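Local coordinates for protein BCAM1869 (PDB 4O2H), which probably acts as a transcriptional regulator of quorum sensing, being a homologue of RsaM with a novel fold that associates with a second copy of itself, at residues Pro13-Ser16 with Tyr20-Leu23; Trp63-Thr66 with Val71-Val74; Val76-Tyr81 with Leu126-Ala131; Trp80-Glu83 with Thr88-Ile91; Ala102-Ala105 with Asp109-Met112. One frame throughout, in Å; residues are numbered along the deposited sequence.

Contact 1: Pro13-Ser16 with Tyr20-Leu23; sequences PGPS and YVRL
Ser16 grips the carbonyl of Tyr20, and this is where the contact is tight. The backbone N of Ser16 donates to Tyr20 O over 2.8 Å with an N-H...O angle of 160°. Ser16 OG, turned beside its own backbone N (chi1 -60°), lies 3.0 Å from the same Tyr20 O. The hydroxyl is also an acceptor: Arg22 NH2 reaches Ser16 OG at 3.0 Å from the edge of the guanidinium, a weak bond bent to 145°. Geometrically the pairing closes a small loop, since three residues separate the two segments, and it fastens the lead-in to strand 21-24, which runs parallel to strand 100-103. The guanidinium has firmer partners outside the pair, NE in a salt bridge with Asp109 and NH2 in another with Asp18, so Ser16 adds to a group that is already anchored. The other side of the contact is looser. Pro15 CB stands 4.3 Å from Val21 CG2, a light apolar touch. A water takes the N-H of Arg22 at 2.9 Å between the water oxygen and Arg22 N, and also bonds to Ser16 OG at 3.0 Å, bridging Ser16 OG and the backbone N of Arg22.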
loop_
_atom_site.group_PDB
_atom_site.type_symbol
_atom_site.label_atom_id
_atom_site.label_comp_id
_atom_site.label_asym_id
_atom_site.label_seq_id
_atom_site.Cartn_x
_atom_site.Cartn_y
_atom_site.Cartn_z
ATOM N N PRO A 13 -11.107 20.175 5.840
ATOM C CA PRO A 13 -11.737 19.853 4.548
ATOM C C PRO A 13 -11.509 18.413 4.138
ATOM O O PRO A 13 -10.468 17.835 4.413
ATOM C CB PRO A 13 -11.050 20.804 3.559
ATOM C CG PRO A 13 -9.757 21.211 4.212
ATOM C CD PRO A 13 -9.792 20.837 5.664
ATOM N N GLY A 14 -12.512 17.836 3.517
ATOM C CA GLY A 14 -12.401 16.511 2.954
ATOM C C GLY A 14 -12.111 16.698 1.477
ATOM O O GLY A 14 -12.000 17.834 0.983
ATOM N N PRO A 15 -11.989 15.601 0.722
ATOM C CA PRO A 15 -11.805 15.741 -0.729
ATOM C C PRO A 15 -12.979 16.468 -1.411
ATOM O O PRO A 15 -14.047 16.657 -0.807
ATOM C CB PRO A 15 -11.776 14.265 -1.212
ATOM C CG PRO A 15 -11.489 13.444 -0.012
ATOM C CD PRO A 15 -12.129 14.180 1.118
ATOM N N SER A 16 -12.807 16.789 -2.702
ATOM C CA SER A 16 -13.884 17.261 -3.554
ATOM C C SER A 16 -14.933 16.133 -3.649
ATOM O O SER A 16 -14.573 14.987 -3.386
ATOM C CB SER A 16 -13.354 17.592 -4.946
ATOM O OG SER A 16 -12.364 18.600 -4.912
ATOM N N TYR A 20 -11.121 13.628 -5.012
ATOM C CA TYR A 20 -9.764 14.185 -5.097
ATOM C C TYR A 20 -9.624 15.445 -4.300
ATOM O O TYR A 20 -10.560 16.242 -4.266
ATOM C CB TYR A 20 -9.371 14.487 -6.548
ATOM C CG TYR A 20 -9.293 13.262 -7.423
ATOM C CD1 TYR A 20 -8.145 12.474 -7.453
ATOM C CD2 TYR A 20 -10.359 12.901 -8.251
ATOM C CE1 TYR A 20 -8.037 11.380 -8.314
ATOM C CE2 TYR A 20 -10.291 11.761 -9.061
ATOM C CZ TYR A 20 -9.120 11.012 -9.093
ATOM O OH TYR A 20 -9.013 9.910 -9.894
ATOM N N VAL A 21 -8.450 15.619 -3.652
ATOM C CA VAL A 21 -7.992 16.834 -2.947
ATOM C C VAL A 21 -7.324 17.697 -4.017
ATOM O O VAL A 21 -6.318 17.268 -4.578
ATOM C CB VAL A 21 -7.025 16.516 -1.751
ATOM C CG1 VAL A 21 -6.411 17.804 -1.167
ATOM C CG2 VAL A 21 -7.753 15.721 -0.665
ATOM N N ARG A 22 -7.886 18.863 -4.340
ATOM C CA ARG A 22 -7.357 19.708 -5.417
ATOM C C ARG A 22 -6.334 20.689 -4.913
ATOM O O ARG A 22 -6.592 21.453 -3.983
ATOM C CB ARG A 22 -8.468 20.399 -6.188
ATOM C CG ARG A 22 -9.161 19.399 -7.106
ATOM C CD ARG A 22 -10.341 19.931 -7.914
ATOM N NE ARG A 22 -10.611 18.976 -8.988
ATOM C CZ ARG A 22 -11.261 17.821 -8.833
ATOM N NH1 ARG A 22 -11.391 16.987 -9.849
ATOM N NH2 ARG A 22 -11.774 17.493 -7.657
ATOM N N LEU A 23 -5.124 20.597 -5.490
ATOM C CA LEU A 23 -3.966 21.379 -5.068
ATOM C C LEU A 23 -3.238 21.958 -6.257
ATOM O O LEU A 23 -3.013 21.258 -7.250
ATOM C CB LEU A 23 -2.999 20.472 -4.259
ATOM C CG LEU A 23 -3.488 19.838 -2.960
ATOM C CD1 LEU A 23 -2.512 18.805 -2.478
ATOM C CD2 LEU A 23 -3.713 20.895 -1.876
HETATM O O HOH W 1 -10.321 19.577 -2.947
#

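Contact 2: Trp63-Thr66 with Val71-Val74; sequences WHRT and VAYV
Arg65 and Val74 form an antiparallel hydrogen-bonded pair: Arg65 N donates to Val74 O over 2.8 Å, and Val74 N returns a bond of 3.0 Å to Arg65 O. From this anchor the Arg65 side chain can be traced outward. Its CB packs 4.0 Å from Val74 CB on the same face of the sheet. CG leaves trans to the backbone N (chi1 180°), and a bend at chi3 (58°) brings the guanidinium back over the partner segment. CD passes Val71 CG1. NE makes a weak bond to Ala72 O, and NH2 a better one to the same oxygen at 2.9 Å, so one carbonyl takes two N-H groups in a fork. Val71 CG1 lies 3.4 Å above the guanidinium plane, over one face, while Val74 CG2 lies obliquely near NH2. A water bonded to Ala72 N also accepts weakly from NH2. Beside this arm, His64 ND1 and Tyr73 OH share a hydrogen bond of 2.7 Å, the oxygen at the edge of the imidazole; either atom could be the donor. The contact closes the turn between strands 55-65 and 74-83. Ala72 and Val74 lean on Val21 of strand 21-24, Trp63 reaches Ala131 on helix 128-138, and the Tyr73 ring stacks on His139 of the second subunit.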
loop_
_atom_site.group_PDB
_atom_site.type_symbol
_atom_site.label_atom_id
_atom_site.label_comp_id
_atom_site.label_asym_id
_atom_site.label_seq_id
_atom_site.Cartn_x
_atom_site.Cartn_y
_atom_site.Cartn_z
ATOM N N TRP A 63 2.629 6.887 1.909
ATOM C CA TRP A 63 2.966 8.175 2.507
ATOM C C TRP A 63 1.674 8.970 2.710
ATOM O O TRP A 63 0.664 8.693 2.057
ATOM C CB TRP A 63 3.970 8.950 1.586
ATOM C CG TRP A 63 5.366 8.350 1.540
ATOM C CD1 TRP A 63 5.701 7.064 1.226
ATOM C CD2 TRP A 63 6.585 8.996 1.948
ATOM N NE1 TRP A 63 7.050 6.870 1.388
ATOM C CE2 TRP A 63 7.623 8.047 1.824
ATOM C CE3 TRP A 63 6.908 10.307 2.354
ATOM C CZ2 TRP A 63 8.973 8.371 2.061
ATOM C CZ3 TRP A 63 8.244 10.622 2.630
ATOM C CH2 TRP A 63 9.254 9.655 2.509
ATOM N N HIS A 64 1.670 9.892 3.665
ATOM C CA HIS A 64 0.451 10.663 3.901
ATOM C C HIS A 64 0.767 12.035 4.506
ATOM O O HIS A 64 1.863 12.287 5.010
ATOM C CB HIS A 64 -0.607 9.865 4.748
ATOM C CG HIS A 64 -0.346 9.718 6.233
ATOM N ND1 HIS A 64 -1.228 8.997 7.052
ATOM C CD2 HIS A 64 0.677 10.180 7.005
ATOM C CE1 HIS A 64 -0.709 9.038 8.272
ATOM N NE2 HIS A 64 0.430 9.746 8.302
ATOM N N ARG A 65 -0.198 12.931 4.391
ATOM C CA ARG A 65 -0.214 14.243 5.031
ATOM C C ARG A 65 -1.439 14.236 5.867
ATOM O O ARG A 65 -2.557 14.087 5.327
ATOM C CB ARG A 65 -0.186 15.429 4.067
ATOM C CG ARG A 65 -0.217 16.728 4.881
ATOM C CD ARG A 65 -0.583 17.961 4.101
ATOM N NE ARG A 65 -1.887 17.889 3.445
ATOM C CZ ARG A 65 -2.331 18.825 2.618
ATOM N NH1 ARG A 65 -1.592 19.895 2.358
ATOM N NH2 ARG A 65 -3.517 18.710 2.055
ATOM N N THR A 66 -1.234 14.321 7.194
ATOM C CA THR A 66 -2.326 14.242 8.166
ATOM C C THR A 66 -3.284 15.456 8.035
ATOM O O THR A 66 -2.869 16.548 7.611
ATOM C CB THR A 66 -1.780 14.098 9.604
ATOM O OG1 THR A 66 -0.973 15.222 9.914
ATOM C CG2 THR A 66 -0.980 12.810 9.819
ATOM N N VAL A 71 -6.595 21.902 6.108
ATOM C CA VAL A 71 -5.603 20.976 5.549
ATOM C C VAL A 71 -6.259 19.580 5.381
ATOM O O VAL A 71 -6.568 18.900 6.370
ATOM C CB VAL A 71 -4.316 20.935 6.409
ATOM C CG1 VAL A 71 -3.320 19.888 5.895
ATOM C CG2 VAL A 71 -3.653 22.309 6.465
ATOM N N ALA A 72 -6.479 19.166 4.129
ATOM C CA ALA A 72 -7.107 17.880 3.877
ATOM C C ALA A 72 -6.092 16.720 4.012
ATOM O O ALA A 72 -4.877 16.905 3.859
ATOM C CB ALA A 72 -7.765 17.866 2.495
ATOM N N TYR A 73 -6.606 15.525 4.336
ATOM C CA TYR A 73 -5.813 14.315 4.437
ATOM C C TYR A 73 -5.383 13.919 3.031
ATOM O O TYR A 73 -6.221 13.864 2.142
ATOM C CB TYR A 73 -6.596 13.197 5.132
ATOM C CG TYR A 73 -5.793 11.921 5.306
ATOM C CD1 TYR A 73 -4.741 11.855 6.221
ATOM C CD2 TYR A 73 -6.092 10.775 4.567
ATOM C CE1 TYR A 73 -4.011 10.685 6.400
ATOM C CE2 TYR A 73 -5.336 9.606 4.710
ATOM C CZ TYR A 73 -4.310 9.565 5.640
ATOM O OH TYR A 73 -3.585 8.421 5.807
ATOM N N VAL A 74 -4.084 13.759 2.819
ATOM C CA VAL A 74 -3.523 13.395 1.517
ATOM C C VAL A 74 -2.796 12.030 1.629
ATOM O O VAL A 74 -2.035 11.854 2.572
ATOM C CB VAL A 74 -2.575 14.524 0.992
ATOM C CG1 VAL A 74 -1.706 14.041 -0.164
ATOM C CG2 VAL A 74 -3.375 15.746 0.570
HETATM O O HOH W 2 -5.870 20.940 1.693
#

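Contact 3: Val76-Tyr81 with Leu126-Ala131; sequences VGWDWY and LDWPAA
Trp128 lays one face of its indole over the edge of Trp78, and this edge-to-face pair accounts for most of the buried surface. The planes stand at 84°, and the five-membered ring of Trp78 is centred 4.7 Å from the six-membered ring of Trp128. Along the presented edge, Trp78 CZ2 meets Trp128 CD2 at 3.6 Å, while Trp78 NE1 sits nearer the far end of the indole, 3.7 Å from Trp128 CZ3. That nitrogen is buried with no hydrogen-bond partner in the model, and it lies over the face of Trp128. On the opposite face of the Trp128 ring lies Pro129 CD, and the indole is thereby sandwiched between its own helix and the strand. The fold supplies the setting: a Schellman motif at Asp127, with positive phi, ends helix 112-125, and the chain then enters helix 128-138 with Trp128 directed at the sheet. Leu123 of the preceding helix touches both Trp78 and Trp128. Trp80 contributes less. Its CB, at 3.6 Å from Trp128 CH2, props the tip of the indole, whereas its own ring, with CG held between the backbone N and the carbonyl carbon (chi1 56°), leads away from Trp128 so that NE1 bonds to Tyr60 O on strand 55-65.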
loop_
_atom_site.group_PDB
_atom_site.type_symbol
_atom_site.label_atom_id
_atom_site.label_comp_id
_atom_site.label_asym_id
_atom_site.label_seq_id
_atom_site.Cartn_x
_atom_site.Cartn_y
_atom_site.Cartn_z
ATOM N N VAL A 76 -0.468 9.151 -0.708
ATOM C CA VAL A 76 0.396 8.998 -1.865
ATOM C C VAL A 76 1.140 7.691 -1.681
ATOM O O VAL A 76 1.836 7.493 -0.667
ATOM C CB VAL A 76 1.373 10.209 -2.052
ATOM C CG1 VAL A 76 2.225 10.060 -3.326
ATOM C CG2 VAL A 76 0.622 11.558 -2.037
ATOM N N GLY A 77 0.960 6.806 -2.648
ATOM C CA GLY A 77 1.605 5.503 -2.656
ATOM C C GLY A 77 2.130 5.161 -4.022
ATOM O O GLY A 77 1.682 5.707 -5.023
ATOM N N TRP A 78 3.136 4.326 -4.065
ATOM C CA TRP A 78 3.737 3.923 -5.327
ATOM C C TRP A 78 4.536 2.649 -5.131
ATOM O O TRP A 78 4.859 2.254 -3.992
ATOM C CB TRP A 78 4.644 5.055 -5.910
ATOM C CG TRP A 78 5.853 5.379 -5.062
ATOM C CD1 TRP A 78 7.142 4.953 -5.271
ATOM C CD2 TRP A 78 5.916 6.325 -3.972
ATOM N NE1 TRP A 78 7.988 5.536 -4.362
ATOM C CE2 TRP A 78 7.268 6.387 -3.551
ATOM C CE3 TRP A 78 4.952 7.090 -3.281
ATOM C CZ2 TRP A 78 7.678 7.171 -2.459
ATOM C CZ3 TRP A 78 5.352 7.835 -2.185
ATOM C CH2 TRP A 78 6.705 7.896 -1.798
ATOM N N ASP A 79 4.869 2.026 -6.261
ATOM C CA ASP A 79 5.781 0.887 -6.363
ATOM C C ASP A 79 7.156 1.405 -6.693
ATOM O O ASP A 79 7.310 2.366 -7.472
ATOM C CB ASP A 79 5.317 -0.137 -7.418
ATOM C CG ASP A 79 4.079 -0.925 -7.039
ATOM O OD1 ASP A 79 3.666 -0.866 -5.852
ATOM O OD2 ASP A 79 3.534 -1.618 -7.914
ATOM N N TRP A 80 8.167 0.794 -6.071
ATOM C CA TRP A 80 9.567 1.187 -6.296
ATOM C C TRP A 80 10.430 -0.042 -6.578
ATOM O O TRP A 80 10.014 -1.156 -6.339
ATOM C CB TRP A 80 10.127 1.967 -5.084
ATOM C CG TRP A 80 10.004 1.177 -3.809
ATOM C CD1 TRP A 80 8.968 1.221 -2.923
ATOM C CD2 TRP A 80 10.878 0.123 -3.355
ATOM N NE1 TRP A 80 9.142 0.274 -1.945
ATOM C CE2 TRP A 80 10.304 -0.420 -2.189
ATOM C CE3 TRP A 80 12.111 -0.400 -3.813
ATOM C CZ2 TRP A 80 10.890 -1.490 -1.495
ATOM C CZ3 TRP A 80 12.690 -1.455 -3.123
ATOM C CH2 TRP A 80 12.089 -1.985 -1.975
ATOM N N TYR A 81 11.630 0.176 -7.067
ATOM C CA TYR A 81 12.625 -0.853 -7.237
ATOM C C TYR A 81 13.961 -0.240 -6.944
ATOM O O TYR A 81 14.170 0.969 -7.119
ATOM C CB TYR A 81 12.588 -1.609 -8.591
ATOM C CG TYR A 81 12.897 -0.819 -9.843
ATOM C CD1 TYR A 81 14.200 -0.704 -10.313
ATOM C CD2 TYR A 81 11.874 -0.276 -10.620
ATOM C CE1 TYR A 81 14.490 -0.002 -11.482
ATOM C CE2 TYR A 81 12.149 0.416 -11.800
ATOM C CZ TYR A 81 13.461 0.550 -12.226
ATOM O OH TYR A 81 13.742 1.213 -13.394
ATOM N N LEU A 126 11.716 15.272 -1.155
ATOM C CA LEU A 126 11.548 14.796 0.229
ATOM C C LEU A 126 12.499 13.642 0.538
ATOM O O LEU A 126 12.457 13.104 1.646
ATOM C CB LEU A 126 10.083 14.399 0.534
ATOM C CG LEU A 126 9.085 15.584 0.586
ATOM C CD1 LEU A 126 7.661 15.094 0.659
ATOM C CD2 LEU A 126 9.375 16.536 1.776
ATOM N N ASP A 127 13.380 13.269 -0.428
ATOM C CA ASP A 127 14.362 12.184 -0.283
ATOM C C ASP A 127 13.631 10.907 0.161
ATOM O O ASP A 127 14.037 10.227 1.113
ATOM C CB ASP A 127 15.522 12.565 0.691
ATOM C CG ASP A 127 16.737 11.619 0.666
ATOM O OD1 ASP A 127 16.967 10.956 -0.381
ATOM O OD2 ASP A 127 17.480 11.575 1.676
ATOM N N TRP A 128 12.536 10.584 -0.567
ATOM C CA TRP A 128 11.749 9.412 -0.278
ATOM C C TRP A 128 12.621 8.133 -0.182
ATOM O O TRP A 128 12.309 7.326 0.686
ATOM C CB TRP A 128 10.597 9.247 -1.264
ATOM C CG TRP A 128 10.969 8.798 -2.641
ATOM C CD1 TRP A 128 11.100 9.579 -3.748
ATOM C CD2 TRP A 128 11.179 7.448 -3.073
ATOM N NE1 TRP A 128 11.443 8.813 -4.831
ATOM C CE2 TRP A 128 11.479 7.495 -4.454
ATOM C CE3 TRP A 128 11.204 6.199 -2.413
ATOM C CZ2 TRP A 128 11.773 6.344 -5.196
ATOM C CZ3 TRP A 128 11.493 5.059 -3.149
ATOM C CH2 TRP A 128 11.773 5.139 -4.525
ATOM N N PRO A 129 13.700 7.889 -0.977
ATOM C CA PRO A 129 14.459 6.629 -0.786
ATOM C C PRO A 129 15.032 6.437 0.618
ATOM O O PRO A 129 15.148 5.294 1.048
ATOM C CB PRO A 129 15.603 6.751 -1.793
ATOM C CG PRO A 129 15.070 7.660 -2.841
ATOM C CD PRO A 129 14.305 8.686 -2.069
ATOM N N ALA A 130 15.424 7.522 1.306
ATOM C CA ALA A 130 16.011 7.398 2.659
ATOM C C ALA A 130 14.997 6.765 3.645
ATOM O O ALA A 130 15.347 5.815 4.341
ATOM C CB ALA A 130 16.495 8.757 3.170
ATOM N N ALA A 131 13.727 7.226 3.637
ATOM C CA ALA A 131 12.728 6.669 4.560
ATOM C C ALA A 131 12.246 5.258 4.156
ATOM O O ALA A 131 11.937 4.451 5.029
ATOM C CB ALA A 131 11.553 7.611 4.711
#

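Contact 4: Trp80-Glu83 with Thr88-Ile91; sequences WYLE and TFVI
Strands 80-83 and 89-91 run antiparallel with axes 4.7 Å apart at 147°, Tyr81 and Val90 forming a hydrogen-bonded pair flanked by the non-hydrogen-bonded pairs Trp80-Ile91 and Leu82-Phe89. Tyr81 N donates to Val90 O, and Val90 N to Tyr81 O over 2.9 Å; toward the turn Glu83 N donates to Thr88 O at an N-H...O angle of 170°. On one face of the hairpin the Tyr81 ring lies flat over Val90, whose CB stands 3.8 Å from the ring centroid and 16° off the normal, a CH-pi contact. Val90 CG1 slides under the hydroxyl end of the ring. On the other face, Leu82 CD1 makes a similar contact, 3.8 Å from the centroid of the Phe89 ring. Trp80 comes alongside Phe89 with CE3 at 3.8 Å from Phe89 CD2, so that Phe89 meets a methyl over its face and an indole at its edge. Nearer the turn, Glu83 CG approaches Val90 CG2, while its carboxylate bonds through OE1 to Thr86. Across the hairpin, then, directional bonding falls to the backbone amides, and the side chains cohere through dispersion and CH-pi contact.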
loop_
_atom_site.group_PDB
_atom_site.type_symbol
_atom_site.label_atom_id
_atom_site.label_comp_id
_atom_site.label_asym_id
_atom_site.label_seq_id
_atom_site.Cartn_x
_atom_site.Cartn_y
_atom_site.Cartn_z
ATOM N N TRP A 80 8.167 0.794 -6.071
ATOM C CA TRP A 80 9.567 1.187 -6.296
ATOM C C TRP A 80 10.430 -0.042 -6.578
ATOM O O TRP A 80 10.014 -1.156 -6.339
ATOM C CB TRP A 80 10.127 1.967 -5.084
ATOM C CG TRP A 80 10.004 1.177 -3.809
ATOM C CD1 TRP A 80 8.968 1.221 -2.923
ATOM C CD2 TRP A 80 10.878 0.123 -3.355
ATOM N NE1 TRP A 80 9.142 0.274 -1.945
ATOM C CE2 TRP A 80 10.304 -0.420 -2.189
ATOM C CE3 TRP A 80 12.111 -0.400 -3.813
ATOM C CZ2 TRP A 80 10.890 -1.490 -1.495
ATOM C CZ3 TRP A 80 12.690 -1.455 -3.123
ATOM C CH2 TRP A 80 12.089 -1.985 -1.975
ATOM N N TYR A 81 11.630 0.176 -7.067
ATOM C CA TYR A 81 12.625 -0.853 -7.237
ATOM C C TYR A 81 13.961 -0.240 -6.944
ATOM O O TYR A 81 14.170 0.969 -7.119
ATOM C CB TYR A 81 12.588 -1.609 -8.591
ATOM C CG TYR A 81 12.897 -0.819 -9.843
ATOM C CD1 TYR A 81 14.200 -0.704 -10.313
ATOM C CD2 TYR A 81 11.874 -0.276 -10.620
ATOM C CE1 TYR A 81 14.490 -0.002 -11.482
ATOM C CE2 TYR A 81 12.149 0.416 -11.800
ATOM C CZ TYR A 81 13.461 0.550 -12.226
ATOM O OH TYR A 81 13.742 1.213 -13.394
ATOM N N LEU A 82 14.859 -1.084 -6.465
ATOM C CA LEU A 82 16.209 -0.694 -6.170
ATOM C C LEU A 82 17.111 -1.288 -7.252
ATOM O O LEU A 82 17.213 -2.511 -7.357
ATOM C CB LEU A 82 16.576 -1.184 -4.747
ATOM C CG LEU A 82 18.045 -1.068 -4.329
ATOM C CD1 LEU A 82 18.477 0.399 -4.281
ATOM C CD2 LEU A 82 18.243 -1.743 -3.022
ATOM N N GLU A 83 17.759 -0.418 -8.067
ATOM C CA GLU A 83 18.665 -0.852 -9.131
ATOM C C GLU A 83 19.896 -1.509 -8.550
ATOM O O GLU A 83 20.407 -1.060 -7.518
ATOM C CB GLU A 83 19.089 0.304 -10.033
ATOM C CG GLU A 83 18.034 0.734 -11.032
ATOM C CD GLU A 83 18.598 1.147 -12.377
ATOM O OE1 GLU A 83 19.711 1.726 -12.400
ATOM O OE2 GLU A 83 17.940 0.868 -13.408
ATOM N N THR A 88 20.391 2.978 -6.941
ATOM C CA THR A 88 19.392 4.034 -6.945
ATOM C C THR A 88 17.955 3.470 -6.861
ATOM O O THR A 88 17.613 2.501 -7.536
ATOM C CB THR A 88 19.589 4.998 -8.151
ATOM O OG1 THR A 88 18.807 6.161 -7.910
ATOM C CG2 THR A 88 19.167 4.417 -9.486
ATOM N N PHE A 89 17.138 4.096 -6.024
ATOM C CA PHE A 89 15.721 3.803 -5.872
ATOM C C PHE A 89 14.973 4.511 -6.960
ATOM O O PHE A 89 15.283 5.663 -7.252
ATOM C CB PHE A 89 15.208 4.247 -4.512
ATOM C CG PHE A 89 15.591 3.297 -3.410
ATOM C CD1 PHE A 89 16.806 3.427 -2.751
ATOM C CD2 PHE A 89 14.723 2.291 -3.010
ATOM C CE1 PHE A 89 17.140 2.576 -1.701
ATOM C CE2 PHE A 89 15.059 1.444 -1.955
ATOM C CZ PHE A 89 16.253 1.610 -1.291
ATOM N N VAL A 90 14.019 3.808 -7.590
ATOM C CA VAL A 90 13.268 4.262 -8.742
ATOM C C VAL A 90 11.770 4.056 -8.505
ATOM O O VAL A 90 11.372 2.975 -8.078
ATOM C CB VAL A 90 13.717 3.487 -10.045
ATOM C CG1 VAL A 90 13.029 4.031 -11.305
ATOM C CG2 VAL A 90 15.237 3.453 -10.232
ATOM N N ILE A 91 10.944 5.054 -8.876
ATOM C CA ILE A 91 9.488 4.957 -8.915
ATOM C C ILE A 91 9.175 4.201 -10.177
ATOM O O ILE A 91 9.445 4.709 -11.268
ATOM C CB ILE A 91 8.759 6.318 -8.864
ATOM C CG1 ILE A 91 9.177 7.118 -7.614
ATOM C CG2 ILE A 91 7.213 6.068 -8.894
ATOM C CD1 ILE A 91 8.423 8.400 -7.333
#

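Contact 5: Ala102-Ala105 with Asp109-Met112; sequences AIDA and DIGM
The contact belongs to the connection that turns back from strand 100-103 and leads into helix 112-125, with Gly111 at the N-cap. Ile110 N donates to Ala102 O over 2.9 Å, and Ile103 and Asp109 face each other as a single backbone bridge with their CA atoms 4.3 Å apart. The two branches of Ile110 pack on different residues of the strand end. Its CG1, placed between the backbone N and the carbonyl carbon (chi1 66°), lies 3.7 Å from Ala102 CB, and the other branch, CG2, reaches Asp104 CB at 3.8 Å. Asp109 crosses Ile103, with OD1 at 3.4 Å from Ile103 CG2, an apolar neighbour; the carboxylate finds its charge partner in Arg22. Asp104 OD1 accepts from the backbone N of both Lys106 and Ala108, an Asx turn in the first case, which holds the intervening loop in shape. Gly111, with phi 81°, then takes the chain into the helix. One direct hydrogen bond joins the two segments and the aliphatic branches of Ile110 pack beside it, while the two acidic groups, each engaged by donors, would probably remain ionised.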
loop_
_atom_site.group_PDB
_atom_site.type_symbol
_atom_site.label_atom_id
_atom_site.label_comp_id
_atom_site.label_asym_id
_atom_site.label_seq_id
_atom_site.Cartn_x
_atom_site.Cartn_y
_atom_site.Cartn_z
ATOM N N ALA A 102 -4.075 17.591 -9.375
ATOM C CA ALA A 102 -3.394 18.867 -9.548
ATOM C C ALA A 102 -4.174 19.758 -10.496
ATOM O O ALA A 102 -4.675 19.314 -11.537
ATOM C CB ALA A 102 -1.975 18.667 -10.050
ATOM N N ILE A 103 -4.310 21.022 -10.107
ATOM C CA ILE A 103 -5.062 22.013 -10.863
ATOM C C ILE A 103 -4.115 23.095 -11.381
ATOM O O ILE A 103 -3.025 23.250 -10.837
ATOM C CB ILE A 103 -6.224 22.598 -10.006
ATOM C CG1 ILE A 103 -5.709 23.177 -8.654
ATOM C CG2 ILE A 103 -7.316 21.526 -9.800
ATOM C CD1 ILE A 103 -6.565 24.202 -7.996
ATOM N N ASP A 104 -4.525 23.835 -12.434
ATOM C CA ASP A 104 -3.698 24.897 -12.986
ATOM C C ASP A 104 -4.050 26.270 -12.351
ATOM O O ASP A 104 -4.792 26.338 -11.358
ATOM C CB ASP A 104 -3.793 24.933 -14.537
ATOM C CG ASP A 104 -5.153 25.200 -15.184
ATOM O OD1 ASP A 104 -5.921 26.033 -14.648
ATOM O OD2 ASP A 104 -5.388 24.681 -16.294
ATOM N N ALA A 105 -3.486 27.350 -12.935
ATOM C CA ALA A 105 -3.664 28.746 -12.534
ATOM C C ALA A 105 -5.128 29.191 -12.594
ATOM O O ALA A 105 -5.542 30.018 -11.778
ATOM C CB ALA A 105 -2.823 29.651 -13.426
ATOM N N ASP A 109 -8.458 21.164 -13.734
ATOM C CA ASP A 109 -7.681 19.938 -13.534
ATOM C C ASP A 109 -6.623 19.783 -14.612
ATOM O O ASP A 109 -6.849 20.193 -15.750
ATOM C CB ASP A 109 -8.612 18.714 -13.562
ATOM C CG ASP A 109 -9.570 18.614 -12.391
ATOM O OD1 ASP A 109 -9.482 19.461 -11.474
ATOM O OD2 ASP A 109 -10.374 17.654 -12.365
ATOM N N ILE A 110 -5.478 19.182 -14.270
ATOM C CA ILE A 110 -4.447 18.983 -15.283
ATOM C C ILE A 110 -4.276 17.496 -15.571
ATOM O O ILE A 110 -3.417 17.131 -16.378
ATOM C CB ILE A 110 -3.104 19.694 -14.982
ATOM C CG1 ILE A 110 -2.357 19.129 -13.729
ATOM C CG2 ILE A 110 -3.265 21.218 -15.013
ATOM C CD1 ILE A 110 -0.946 19.800 -13.489
ATOM N N GLY A 111 -5.134 16.668 -14.959
ATOM C CA GLY A 111 -5.159 15.227 -15.181
ATOM C C GLY A 111 -4.140 14.410 -14.411
ATOM O O GLY A 111 -3.142 14.938 -13.915
HETATM N N MSE A 112 -4.398 13.087 -14.346
HETATM C CA MSE A 112 -3.621 12.058 -13.638
HETATM C C MSE A 112 -2.133 12.102 -13.923
HETATM O O MSE A 112 -1.346 12.019 -12.976
HETATM C CB MSE A 112 -4.116 10.641 -13.992
HETATM C CG MSE A 112 -5.603 10.441 -13.780
HETATM SE SE MSE A 112 -6.156 11.158 -12.073
HETATM C CE MSE A 112 -5.754 9.592 -10.973
#

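From the N terminus, contact 1 closes a short loop ahead of strand 21-24. Contact 2 closes the turn between strands 55-65 and 74-83; it packs directly against contact 1, linking the small parallel sheet to the antiparallel one. Contacts 3 and 4 start from the same strand and share Trp80 and Tyr81: contact 4 closes the hairpin to strand 89-98, whereas contact 3 spans 44 residues to bring helix 128-138 onto the sheet. Contact 5 is nested inside that long loop, its centre about 23 Å from that of contact 3. It returns instead to contact 1, because strands 21-24 and 100-103 are neighbours.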